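Long-range contacts in enterobactin synthetase component F-related protein (Vibrio cholerae serotype O1, PDB 4OXI), which binds glycyl-adenosine-5'-phosphate as the adenylation domain AlmE, and probably activates glycine with ATP for a lipopolysaccharide modification that confers resistance to antimicrobial peptides: residues W447-T455 and I462-Q470; V496-S504 and T558-A568. One frame throughout, in Å; residues are numbered along the deposited sequence.

Contact 1. Residues W447-T455 and I462-Q470; sequences WYRSGDIVT and IHLGRRDHQ. With GAP (glycyl-adenosine-5'-phosphate), chain B.
Arg466 reaches across the hairpin to Asp452, and its side chain is worth tracing outward. CB rests 3.7 Å from Gly451 O, then CG comes 3.5 Å from Asp452 OD1. CD lies on the ribose side of the strands, and the turn at the next bond (chi3 57°) brings the guanidinium over Gly451, with Ser450 O at its edge. There NE and NH2 grip Asp468 side-on, one nitrogen to each carboxylate oxygen, while NH1 bonds to Ser450 O at 2.9 Å. NH1 also forms a salt bridge with Asp452 OD1; the hydrogen bond within it is weak, and the carboxylate and guanidinium planes stand 84° apart. The bonds to Asp468 and Ser450 O, close to the guanidinium plane, hold the group in its orientation, and Gly451 C and Gln470 OE1 flank it on opposite faces.

The Asp452 carboxylate also holds the ribose. OD1 accepts from O2' of glycyl-adenosine-5'-phosphate at 2.6 Å and OD2 accepts from O3' at 2.6 Å, the ribose-binding aspartate of adenylate-forming enzymes. His463 NE2 adds a 3.0 Å bond to Asp452 OD1, with OD1 in the plane of the imidazole, though the donor meets it from above the carboxylate plane; the imidazole carries the adenine edge, GAP C2 and N3, on one face. The sequences YRSGD and GRRDHQ match the A7 and A8 core motifs of the family.

Between the strands the backbone pairing is antiparallel, with a classic beta bulge where Leu464 and Gly465 both face Ile453. Strand 416-419 flanks strand 445-457: Ser450 and Asp452 bond to Leu417 through their backbones, and the Arg467 guanidinium, lying flat over Gly451 CA, ends in a salt bridge with Glu416. Beyond the hairpin, Gln470 packs against strand 476-479.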
loop_
_atom_site.group_PDB
_atom_site.type_symbol
_atom_site.label_atom_id
_atom_site.label_comp_id
_atom_site.label_asym_id
_atom_site.label_seq_id
_atom_site.Cartn_x
_atom_site.Cartn_y
_atom_site.Cartn_z
ATOM N N TRP A 447 -5.970 19.147 9.235
ATOM C CA TRP A 447 -6.822 17.964 9.332
ATOM C C TRP A 447 -7.114 17.371 7.959
ATOM O O TRP A 447 -7.105 18.084 6.957
ATOM C CB TRP A 447 -8.144 18.310 10.022
ATOM C CG TRP A 447 -7.995 18.569 11.475
ATOM C CD1 TRP A 447 -7.881 19.785 12.085
ATOM C CD2 TRP A 447 -7.934 17.587 12.518
ATOM N NE1 TRP A 447 -7.761 19.619 13.445
ATOM C CE2 TRP A 447 -7.785 18.280 13.736
ATOM C CE3 TRP A 447 -7.987 16.191 12.538
ATOM C CZ2 TRP A 447 -7.688 17.621 14.963
ATOM C CZ3 TRP A 447 -7.893 15.536 13.758
ATOM C CH2 TRP A 447 -7.749 16.251 14.954
ATOM N N TYR A 448 -7.391 16.069 7.918
ATOM C CA TYR A 448 -7.759 15.390 6.673
ATOM C C TYR A 448 -9.111 14.704 6.803
ATOM O O TYR A 448 -9.352 13.966 7.765
ATOM C CB TYR A 448 -6.680 14.366 6.280
ATOM C CG TYR A 448 -7.065 13.398 5.167
ATOM C CD1 TYR A 448 -7.105 13.804 3.834
ATOM C CD2 TYR A 448 -7.355 12.073 5.455
ATOM C CE1 TYR A 448 -7.446 12.912 2.830
ATOM C CE2 TYR A 448 -7.697 11.188 4.472
ATOM C CZ TYR A 448 -7.739 11.608 3.164
ATOM O OH TYR A 448 -8.080 10.700 2.198
ATOM N N ARG A 449 -9.987 14.945 5.830
ATOM C CA ARG A 449 -11.298 14.306 5.794
ATOM C C ARG A 449 -11.184 12.916 5.208
ATOM O O ARG A 449 -11.026 12.761 3.998
ATOM C CB ARG A 449 -12.272 15.111 4.930
ATOM C CG ARG A 449 -12.362 16.595 5.273
ATOM C CD ARG A 449 -13.295 17.296 4.296
ATOM N NE ARG A 449 -13.196 18.744 4.398
ATOM C CZ ARG A 449 -13.875 19.465 5.281
ATOM N NH1 ARG A 449 -14.693 18.852 6.130
ATOM N NH2 ARG A 449 -13.730 20.787 5.316
ATOM N N SER A 450 -11.300 11.904 6.057
ATOM C CA SER A 450 -11.059 10.531 5.636
ATOM C C SER A 450 -12.155 10.029 4.715
ATOM O O SER A 450 -11.910 9.204 3.822
ATOM C CB SER A 450 -10.956 9.613 6.859
ATOM O OG SER A 450 -12.231 9.445 7.453
ATOM N N GLY A 451 -13.370 10.518 4.933
ATOM C CA GLY A 451 -14.513 10.038 4.177
ATOM C C GLY A 451 -15.130 8.844 4.879
ATOM O O GLY A 451 -16.200 8.357 4.483
ATOM N N ASP A 452 -14.467 8.381 5.939
ATOM C CA ASP A 452 -14.961 7.225 6.685
ATOM C C ASP A 452 -15.931 7.668 7.779
ATOM O O ASP A 452 -15.660 8.613 8.533
ATOM C CB ASP A 452 -13.797 6.444 7.306
ATOM C CG ASP A 452 -12.879 5.820 6.262
ATOM O OD1 ASP A 452 -13.390 5.048 5.424
ATOM O OD2 ASP A 452 -11.657 6.111 6.269
ATOM N N ILE A 453 -17.062 6.976 7.861
ATOM C CA ILE A 453 -18.079 7.261 8.869
ATOM C C ILE A 453 -17.859 6.320 10.054
ATOM O O ILE A 453 -17.824 5.099 9.869
ATOM C CB ILE A 453 -19.501 7.047 8.289
ATOM C CG1 ILE A 453 -19.718 7.978 7.089
ATOM C CG2 ILE A 453 -20.575 7.250 9.364
ATOM C CD1 ILE A 453 -19.406 9.443 7.397
ATOM N N VAL A 454 -17.689 6.877 11.256
ATOM C CA VAL A 454 -17.421 6.053 12.432
ATOM C C VAL A 454 -18.339 6.377 13.601
ATOM O O VAL A 454 -19.009 7.413 13.618
ATOM C CB VAL A 454 -15.978 6.227 12.920
ATOM C CG1 VAL A 454 -14.994 5.912 11.801
ATOM C CG2 VAL A 454 -15.770 7.643 13.430
ATOM N N THR A 455 -18.361 5.480 14.583
ATOM C CA THR A 455 -18.985 5.784 15.867
ATOM C C THR A 455 -18.019 5.486 17.022
ATOM O O THR A 455 -17.219 4.554 16.943
ATOM C CB THR A 455 -20.318 5.017 16.061
ATOM O OG1 THR A 455 -20.919 5.415 17.297
ATOM C CG2 THR A 455 -20.076 3.538 16.100
ATOM N N ILE A 462 -15.730 2.430 15.818
ATOM C CA ILE A 462 -16.275 1.368 14.979
ATOM C C ILE A 462 -16.481 1.946 13.582
ATOM O O ILE A 462 -17.072 3.013 13.446
ATOM C CB ILE A 462 -17.643 0.900 15.495
ATOM C CG1 ILE A 462 -17.571 0.550 16.985
ATOM C CG2 ILE A 462 -18.165 -0.260 14.653
ATOM C CD1 ILE A 462 -16.651 -0.568 17.283
ATOM N N HIS A 463 -16.007 1.251 12.550
ATOM C CA HIS A 463 -16.117 1.770 11.187
ATOM C C HIS A 463 -17.463 1.376 10.635
ATOM O O HIS A 463 -17.781 0.197 10.607
ATOM C CB HIS A 463 -15.005 1.208 10.290
ATOM C CG HIS A 463 -15.024 1.743 8.890
ATOM N ND1 HIS A 463 -15.836 1.223 7.903
ATOM C CD2 HIS A 463 -14.325 2.750 8.308
ATOM C CE1 HIS A 463 -15.639 1.888 6.776
ATOM N NE2 HIS A 463 -14.731 2.821 6.994
ATOM N N LEU A 464 -18.243 2.361 10.186
ATOM C CA LEU A 464 -19.625 2.129 9.751
ATOM C C LEU A 464 -19.813 2.125 8.227
ATOM O O LEU A 464 -20.783 1.564 7.712
ATOM C CB LEU A 464 -20.555 3.166 10.386
ATOM C CG LEU A 464 -20.592 3.143 11.917
ATOM C CD1 LEU A 464 -21.389 4.307 12.481
ATOM C CD2 LEU A 464 -21.149 1.822 12.434
ATOM N N GLY A 465 -18.883 2.739 7.505
ATOM C CA GLY A 465 -19.011 2.863 6.065
ATOM C C GLY A 465 -18.429 4.176 5.592
ATOM O O GLY A 465 -17.608 4.786 6.285
ATOM N N ARG A 466 -18.863 4.621 4.419
ATOM C CA ARG A 466 -18.305 5.808 3.790
ATOM C C ARG A 466 -19.414 6.697 3.252
ATOM O O ARG A 466 -20.522 6.235 3.005
ATOM C CB ARG A 466 -17.353 5.411 2.650
ATOM C CG ARG A 466 -16.033 4.808 3.125
ATOM C CD ARG A 466 -14.979 4.741 2.007
ATOM N NE ARG A 466 -14.693 6.045 1.409
ATOM C CZ ARG A 466 -13.805 6.920 1.871
ATOM N NH1 ARG A 466 -13.110 6.649 2.974
ATOM N NH2 ARG A 466 -13.617 8.081 1.233
ATOM N N ARG A 467 -19.111 7.978 3.074
ATOM C CA ARG A 467 -20.073 8.902 2.488
ATOM C C ARG A 467 -19.942 8.981 0.963
ATOM O O ARG A 467 -20.727 9.668 0.309
ATOM C CB ARG A 467 -19.898 10.293 3.086
ATOM C CG ARG A 467 -18.455 10.769 3.093
ATOM C CD ARG A 467 -18.382 12.275 2.843
ATOM N NE ARG A 467 -17.080 12.834 3.203
ATOM C CZ ARG A 467 -16.002 12.779 2.424
ATOM N NH1 ARG A 467 -16.060 12.179 1.236
ATOM N NH2 ARG A 467 -14.865 13.320 2.835
ATOM N N ASP A 468 -18.951 8.292 0.397
ATOM C CA ASP A 468 -18.727 8.337 -1.050
ATOM C C ASP A 468 -18.769 6.959 -1.706
ATOM O O ASP A 468 -19.274 5.986 -1.125
ATOM C CB ASP A 468 -17.420 9.079 -1.399
ATOM C CG ASP A 468 -16.162 8.375 -0.881
ATOM O OD1 ASP A 468 -16.215 7.166 -0.571
ATOM O OD2 ASP A 468 -15.096 9.036 -0.802
ATOM N N HIS A 469 -18.219 6.864 -2.908
ATOM C CA HIS A 469 -18.232 5.591 -3.617
ATOM C C HIS A 469 -16.834 4.990 -3.810
ATOM O O HIS A 469 -16.567 4.279 -4.790
ATOM C CB HIS A 469 -18.985 5.721 -4.942
ATOM C CG HIS A 469 -20.473 5.829 -4.783
ATOM N ND1 HIS A 469 -21.229 4.862 -4.156
ATOM C CD2 HIS A 469 -21.344 6.787 -5.182
ATOM C CE1 HIS A 469 -22.502 5.222 -4.170
ATOM N NE2 HIS A 469 -22.597 6.386 -4.784
ATOM N N GLN A 470 -15.944 5.268 -2.868
ATOM C CA GLN A 470 -14.656 4.588 -2.833
ATOM C C GLN A 470 -14.901 3.228 -2.198
ATOM O O GLN A 470 -15.554 3.131 -1.151
ATOM C CB GLN A 470 -13.643 5.384 -2.000
ATOM C CG GLN A 470 -12.246 4.762 -1.961
ATOM C CD GLN A 470 -11.337 5.409 -0.916
ATOM O OE1 GLN A 470 -11.053 6.610 -0.971
ATOM N NE2 GLN A 470 -10.880 4.608 0.040
HETATM N N GAP B . -3.179 2.009 4.160
HETATM C CA GAP B . -4.062 0.812 4.277
HETATM C C GAP B . -5.157 0.961 3.238
HETATM O O GAP B . -6.019 0.119 3.065
HETATM P PA GAP B . -6.130 2.581 1.242
HETATM O O1A GAP B . -5.862 4.054 1.060
HETATM O O2A GAP B . -5.968 1.615 0.080
HETATM O O3A GAP B . -5.151 2.176 2.444
HETATM C "C5'" GAP B . -8.039 3.389 2.847
HETATM O "O5'" GAP B . -7.618 2.467 1.842
HETATM C "C4'" GAP B . -9.488 3.109 3.191
HETATM O "O4'" GAP B . -9.649 1.716 3.471
HETATM C "C3'" GAP B . -9.940 3.782 4.468
HETATM O "O3'" GAP B . -10.335 5.132 4.227
HETATM C "C2'" GAP B . -11.087 2.889 4.907
HETATM O "O2'" GAP B . -12.241 3.144 4.122
HETATM C "C1'" GAP B . -10.662 1.516 4.455
HETATM N N9 GAP B . -10.073 0.784 5.599
HETATM C C8 GAP B . -8.759 0.679 5.870
HETATM N N7 GAP B . -8.546 -0.073 6.978
HETATM C C5 GAP B . -9.758 -0.452 7.441
HETATM C C6 GAP B . -10.253 -1.243 8.586
HETATM N N6 GAP B . -9.385 -1.816 9.464
HETATM N N1 GAP B . -11.593 -1.390 8.708
HETATM C C2 GAP B . -12.464 -0.835 7.832
HETATM N N3 GAP B . -12.075 -0.103 6.770
HETATM C C4 GAP B . -10.760 0.114 6.526
#

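Contact 2. Residues V496-S504 and T558-A568; sequences VAIVPWPLS and TDIKALQQQLA
Gln564 joins helix 560-568 to the end of strand 496-500 with the one hydrogen bond between the two segments: NE2 donates to Pro500 O at 2.9 Å, fairly straight, and lies in the plane of that carbonyl. Gln564 CG touches Val499 CG1 (3.5 Å), and the chain, extended beyond it, carries the amide on to Pro500 O, where Leu503 CD1 comes up to Gln564 NE2 at 3.7 Å.

Next to it, Trp501 lays its indole against Gln564, Leu567 and Ala568 of the helix. Leu567 CB sits over the six-membered ring, 3.9 Å from its centroid and only 17° off the normal, a CH-pi contact, while Leu567 CD1 spreads over the pyrrole side. Ala568 CB meets Trp501 CH2. Pro502, joined through a cis peptide bond, places its CB against the other face of the indole.

Strand and helix belong to the small C-terminal subdomain of the adenylation fold, where a three-stranded sheet is sandwiched between helices; here the strand and helix axes cross at 65° on one face of it. Val499 is central to that face. With its CG1 anti to the backbone N (chi1 178°), it turns this methyl to Ile560 and Gln564 and its CG2 to Leu563 CD1, 3.8 Å away. Ala497 CB continues the row, meeting Leu563 CD1 and Thr558 CG2.

Behind this shell, Phe515 and Val513 of strand 512-516 back Leu563 and Leu567, and that strand also bonds to the backbones of Ala497 and Val499. Ile498 points to the reverse face, onto helix 480-491. At the start of helix 560-568, Asp559 is the N-cap: its OD1 accepts from Ala562 N at 3.2 Å, and its backbone is bonded to Pro551.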
loop_
_atom_site.group_PDB
_atom_site.type_symbol
_atom_site.label_atom_id
_atom_site.label_comp_id
_atom_site.label_asym_id
_atom_site.label_seq_id
_atom_site.Cartn_x
_atom_site.Cartn_y
_atom_site.Cartn_z
ATOM N N VAL A 496 -25.224 4.963 -16.921
ATOM C CA VAL A 496 -24.253 3.922 -16.554
ATOM C C VAL A 496 -24.188 3.771 -15.038
ATOM O O VAL A 496 -24.110 4.768 -14.324
ATOM C CB VAL A 496 -22.823 4.278 -17.014
ATOM C CG1 VAL A 496 -21.821 3.292 -16.444
ATOM C CG2 VAL A 496 -22.705 4.321 -18.517
ATOM N N ALA A 497 -24.221 2.533 -14.548
ATOM C CA ALA A 497 -23.989 2.263 -13.127
ATOM C C ALA A 497 -22.923 1.181 -12.957
ATOM O O ALA A 497 -22.936 0.173 -13.684
ATOM C CB ALA A 497 -25.277 1.840 -12.441
ATOM N N ILE A 498 -21.997 1.385 -12.021
ATOM C CA ILE A 498 -20.978 0.377 -11.733
ATOM C C ILE A 498 -21.287 -0.213 -10.362
ATOM O O ILE A 498 -21.448 0.521 -9.394
ATOM C CB ILE A 498 -19.556 0.963 -11.753
ATOM C CG1 ILE A 498 -19.308 1.733 -13.044
ATOM C CG2 ILE A 498 -18.513 -0.134 -11.580
ATOM C CD1 ILE A 498 -19.239 0.858 -14.321
ATOM N N VAL A 499 -21.390 -1.535 -10.284
ATOM C CA VAL A 499 -21.820 -2.189 -9.058
ATOM C C VAL A 499 -20.774 -3.196 -8.605
ATOM O O VAL A 499 -20.336 -4.028 -9.402
ATOM C CB VAL A 499 -23.145 -2.939 -9.269
ATOM C CG1 VAL A 499 -23.553 -3.642 -8.000
ATOM C CG2 VAL A 499 -24.230 -1.975 -9.708
ATOM N N PRO A 500 -20.352 -3.111 -7.331
ATOM C CA PRO A 500 -19.476 -4.146 -6.766
ATOM C C PRO A 500 -20.226 -5.470 -6.735
ATOM O O PRO A 500 -21.305 -5.533 -6.136
ATOM C CB PRO A 500 -19.235 -3.663 -5.332
ATOM C CG PRO A 500 -19.492 -2.174 -5.387
ATOM C CD PRO A 500 -20.617 -2.023 -6.373
ATOM N N TRP A 501 -19.657 -6.496 -7.358
ATOM C CA TRP A 501 -20.299 -7.805 -7.473
ATOM C C TRP A 501 -19.326 -8.796 -8.103
ATOM O O TRP A 501 -18.627 -8.445 -9.053
ATOM C CB TRP A 501 -21.549 -7.711 -8.355
ATOM C CG TRP A 501 -22.356 -8.952 -8.293
ATOM C CD1 TRP A 501 -22.301 -10.024 -9.149
ATOM C CD2 TRP A 501 -23.319 -9.282 -7.288
ATOM N NE1 TRP A 501 -23.181 -10.998 -8.729
ATOM C CE2 TRP A 501 -23.816 -10.565 -7.589
ATOM C CE3 TRP A 501 -23.803 -8.617 -6.156
ATOM C CZ2 TRP A 501 -24.789 -11.190 -6.802
ATOM C CZ3 TRP A 501 -24.766 -9.240 -5.373
ATOM C CH2 TRP A 501 -25.247 -10.512 -5.700
ATOM N N PRO A 502 -19.291 -10.047 -7.606
ATOM C CA PRO A 502 -20.103 -10.591 -6.503
ATOM C C PRO A 502 -19.588 -10.214 -5.115
ATOM O O PRO A 502 -18.478 -9.700 -4.966
ATOM C CB PRO A 502 -20.000 -12.113 -6.700
ATOM C CG PRO A 502 -18.707 -12.321 -7.453
ATOM C CD PRO A 502 -18.461 -11.078 -8.264
ATOM N N LEU A 503 -20.417 -10.454 -4.106
ATOM C CA LEU A 503 -20.045 -10.185 -2.729
ATOM C C LEU A 503 -19.879 -11.502 -1.980
ATOM O O LEU A 503 -20.624 -12.460 -2.207
ATOM C CB LEU A 503 -21.110 -9.334 -2.045
ATOM C CG LEU A 503 -21.511 -8.031 -2.734
ATOM C CD1 LEU A 503 -22.577 -7.309 -1.921
ATOM C CD2 LEU A 503 -20.301 -7.130 -2.949
ATOM N N SER A 504 -18.891 -11.551 -1.094
ATOM C CA SER A 504 -18.723 -12.698 -0.214
ATOM C C SER A 504 -19.642 -12.527 0.998
ATOM O O SER A 504 -20.318 -11.502 1.128
ATOM C CB SER A 504 -17.272 -12.786 0.234
ATOM O OG SER A 504 -16.957 -11.705 1.093
ATOM N N THR A 558 -28.484 6.585 -8.026
ATOM C CA THR A 558 -28.586 5.167 -8.351
ATOM C C THR A 558 -28.539 4.319 -7.089
ATOM O O THR A 558 -27.655 4.488 -6.260
ATOM C CB THR A 558 -27.462 4.704 -9.296
ATOM O OG1 THR A 558 -27.500 5.467 -10.506
ATOM C CG2 THR A 558 -27.628 3.227 -9.638
ATOM N N ASP A 559 -29.498 3.408 -6.958
ATOM C CA ASP A 559 -29.599 2.517 -5.807
ATOM C C ASP A 559 -28.750 1.261 -6.044
ATOM O O ASP A 559 -29.227 0.274 -6.613
ATOM C CB ASP A 559 -31.075 2.149 -5.592
ATOM C CG ASP A 559 -31.335 1.462 -4.261
ATOM O OD1 ASP A 559 -30.419 0.803 -3.723
ATOM O OD2 ASP A 559 -32.477 1.569 -3.758
ATOM N N ILE A 560 -27.496 1.300 -5.602
ATOM C CA ILE A 560 -26.565 0.188 -5.807
ATOM C C ILE A 560 -27.059 -1.131 -5.197
ATOM O O ILE A 560 -26.928 -2.195 -5.815
ATOM C CB ILE A 560 -25.154 0.534 -5.290
ATOM C CG1 ILE A 560 -24.556 1.683 -6.103
ATOM C CG2 ILE A 560 -24.231 -0.679 -5.347
ATOM C CD1 ILE A 560 -23.070 1.930 -5.809
ATOM N N LYS A 561 -27.648 -1.057 -4.004
ATOM C CA LYS A 561 -28.172 -2.248 -3.323
ATOM C C LYS A 561 -29.232 -2.989 -4.135
ATOM O O LYS A 561 -29.197 -4.218 -4.231
ATOM C CB LYS A 561 -28.719 -1.893 -1.935
ATOM C CG LYS A 561 -27.646 -1.420 -0.957
ATOM C CD LYS A 561 -28.195 -1.221 0.450
ATOM C CE LYS A 561 -27.066 -0.933 1.441
ATOM N NZ LYS A 561 -26.142 -2.097 1.605
ATOM N N ALA A 562 -30.163 -2.244 -4.728
ATOM C CA ALA A 562 -31.248 -2.848 -5.507
ATOM C C ALA A 562 -30.694 -3.627 -6.700
ATOM O O ALA A 562 -31.169 -4.722 -7.028
ATOM C CB ALA A 562 -32.228 -1.778 -5.967
ATOM N N LEU A 563 -29.683 -3.053 -7.345
ATOM C CA LEU A 563 -28.998 -3.734 -8.431
ATOM C C LEU A 563 -28.305 -4.995 -7.896
ATOM O O LEU A 563 -28.303 -6.040 -8.556
ATOM C CB LEU A 563 -28.014 -2.781 -9.119
ATOM C CG LEU A 563 -28.660 -1.682 -9.973
ATOM C CD1 LEU A 563 -27.665 -0.583 -10.317
ATOM C CD2 LEU A 563 -29.250 -2.281 -11.255
ATOM N N GLN A 564 -27.745 -4.906 -6.690
ATOM C CA GLN A 564 -27.144 -6.075 -6.051
ATOM C C GLN A 564 -28.196 -7.158 -5.797
ATOM O O GLN A 564 -27.979 -8.329 -6.129
ATOM C CB GLN A 564 -26.370 -5.679 -4.783
ATOM C CG GLN A 564 -25.084 -4.927 -5.138
ATOM C CD GLN A 564 -24.307 -4.377 -3.959
ATOM O OE1 GLN A 564 -24.874 -3.938 -2.963
ATOM N NE2 GLN A 564 -22.985 -4.381 -4.086
ATOM N N GLN A 565 -29.345 -6.755 -5.260
ATOM C CA GLN A 565 -30.454 -7.680 -5.037
ATOM C C GLN A 565 -30.887 -8.327 -6.346
ATOM O O GLN A 565 -31.131 -9.535 -6.403
ATOM C CB GLN A 565 -31.647 -6.961 -4.404
ATOM C CG GLN A 565 -31.341 -6.228 -3.111
ATOM C CD GLN A 565 -32.550 -5.483 -2.565
ATOM O OE1 GLN A 565 -33.690 -5.947 -2.688
ATOM N NE2 GLN A 565 -32.309 -4.317 -1.963
ATOM N N GLN A 566 -30.980 -7.522 -7.402
ATOM C CA GLN A 566 -31.394 -8.050 -8.696
ATOM C C GLN A 566 -30.414 -9.088 -9.197
ATOM O O GLN A 566 -30.816 -10.158 -9.645
ATOM C CB GLN A 566 -31.546 -6.939 -9.726
ATOM C CG GLN A 566 -31.799 -7.477 -11.131
ATOM C CD GLN A 566 -32.335 -6.425 -12.081
ATOM O OE1 GLN A 566 -32.889 -5.405 -11.658
ATOM N NE2 GLN A 566 -32.171 -6.669 -13.378
ATOM N N LEU A 567 -29.125 -8.770 -9.110
ATOM C CA LEU A 567 -28.071 -9.685 -9.548
ATOM C C LEU A 567 -28.082 -11.008 -8.770
ATOM O O LEU A 567 -27.786 -12.069 -9.329
ATOM C CB LEU A 567 -26.706 -9.012 -9.418
ATOM C CG LEU A 567 -26.382 -7.920 -10.427
ATOM C CD1 LEU A 567 -25.218 -7.080 -9.930
ATOM C CD2 LEU A 567 -26.044 -8.549 -11.752
ATOM N N ALA A 568 -28.425 -10.935 -7.484
ATOM C CA ALA A 568 -28.489 -12.119 -6.626
ATOM C C ALA A 568 -29.560 -13.102 -7.106
ATOM O O ALA A 568 -29.449 -14.311 -6.893
ATOM C CB ALA A 568 -28.757 -11.709 -5.176
#

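Contact 1 closes along the chain before contact 2 opens, and their centres are 21 Å apart. They nevertheless touch at one point: His469 CE1, in the turn after the hairpin, packs 3.7 Å from Ile560 CD1 on the C-terminal helix. Contact 1 holds the ribose and lines the adenine, whereas contact 2 binds no ligand; the side chain of Pro500 is about 13 Å from the bound glycyl-adenosine-5'-phosphate. Between the two, Lys472 and Arg477 follow the hairpin and hydrogen-bond to the ligand, and helix 480-491 is touched by both His469 of contact 1 and Ile498 of contact 2.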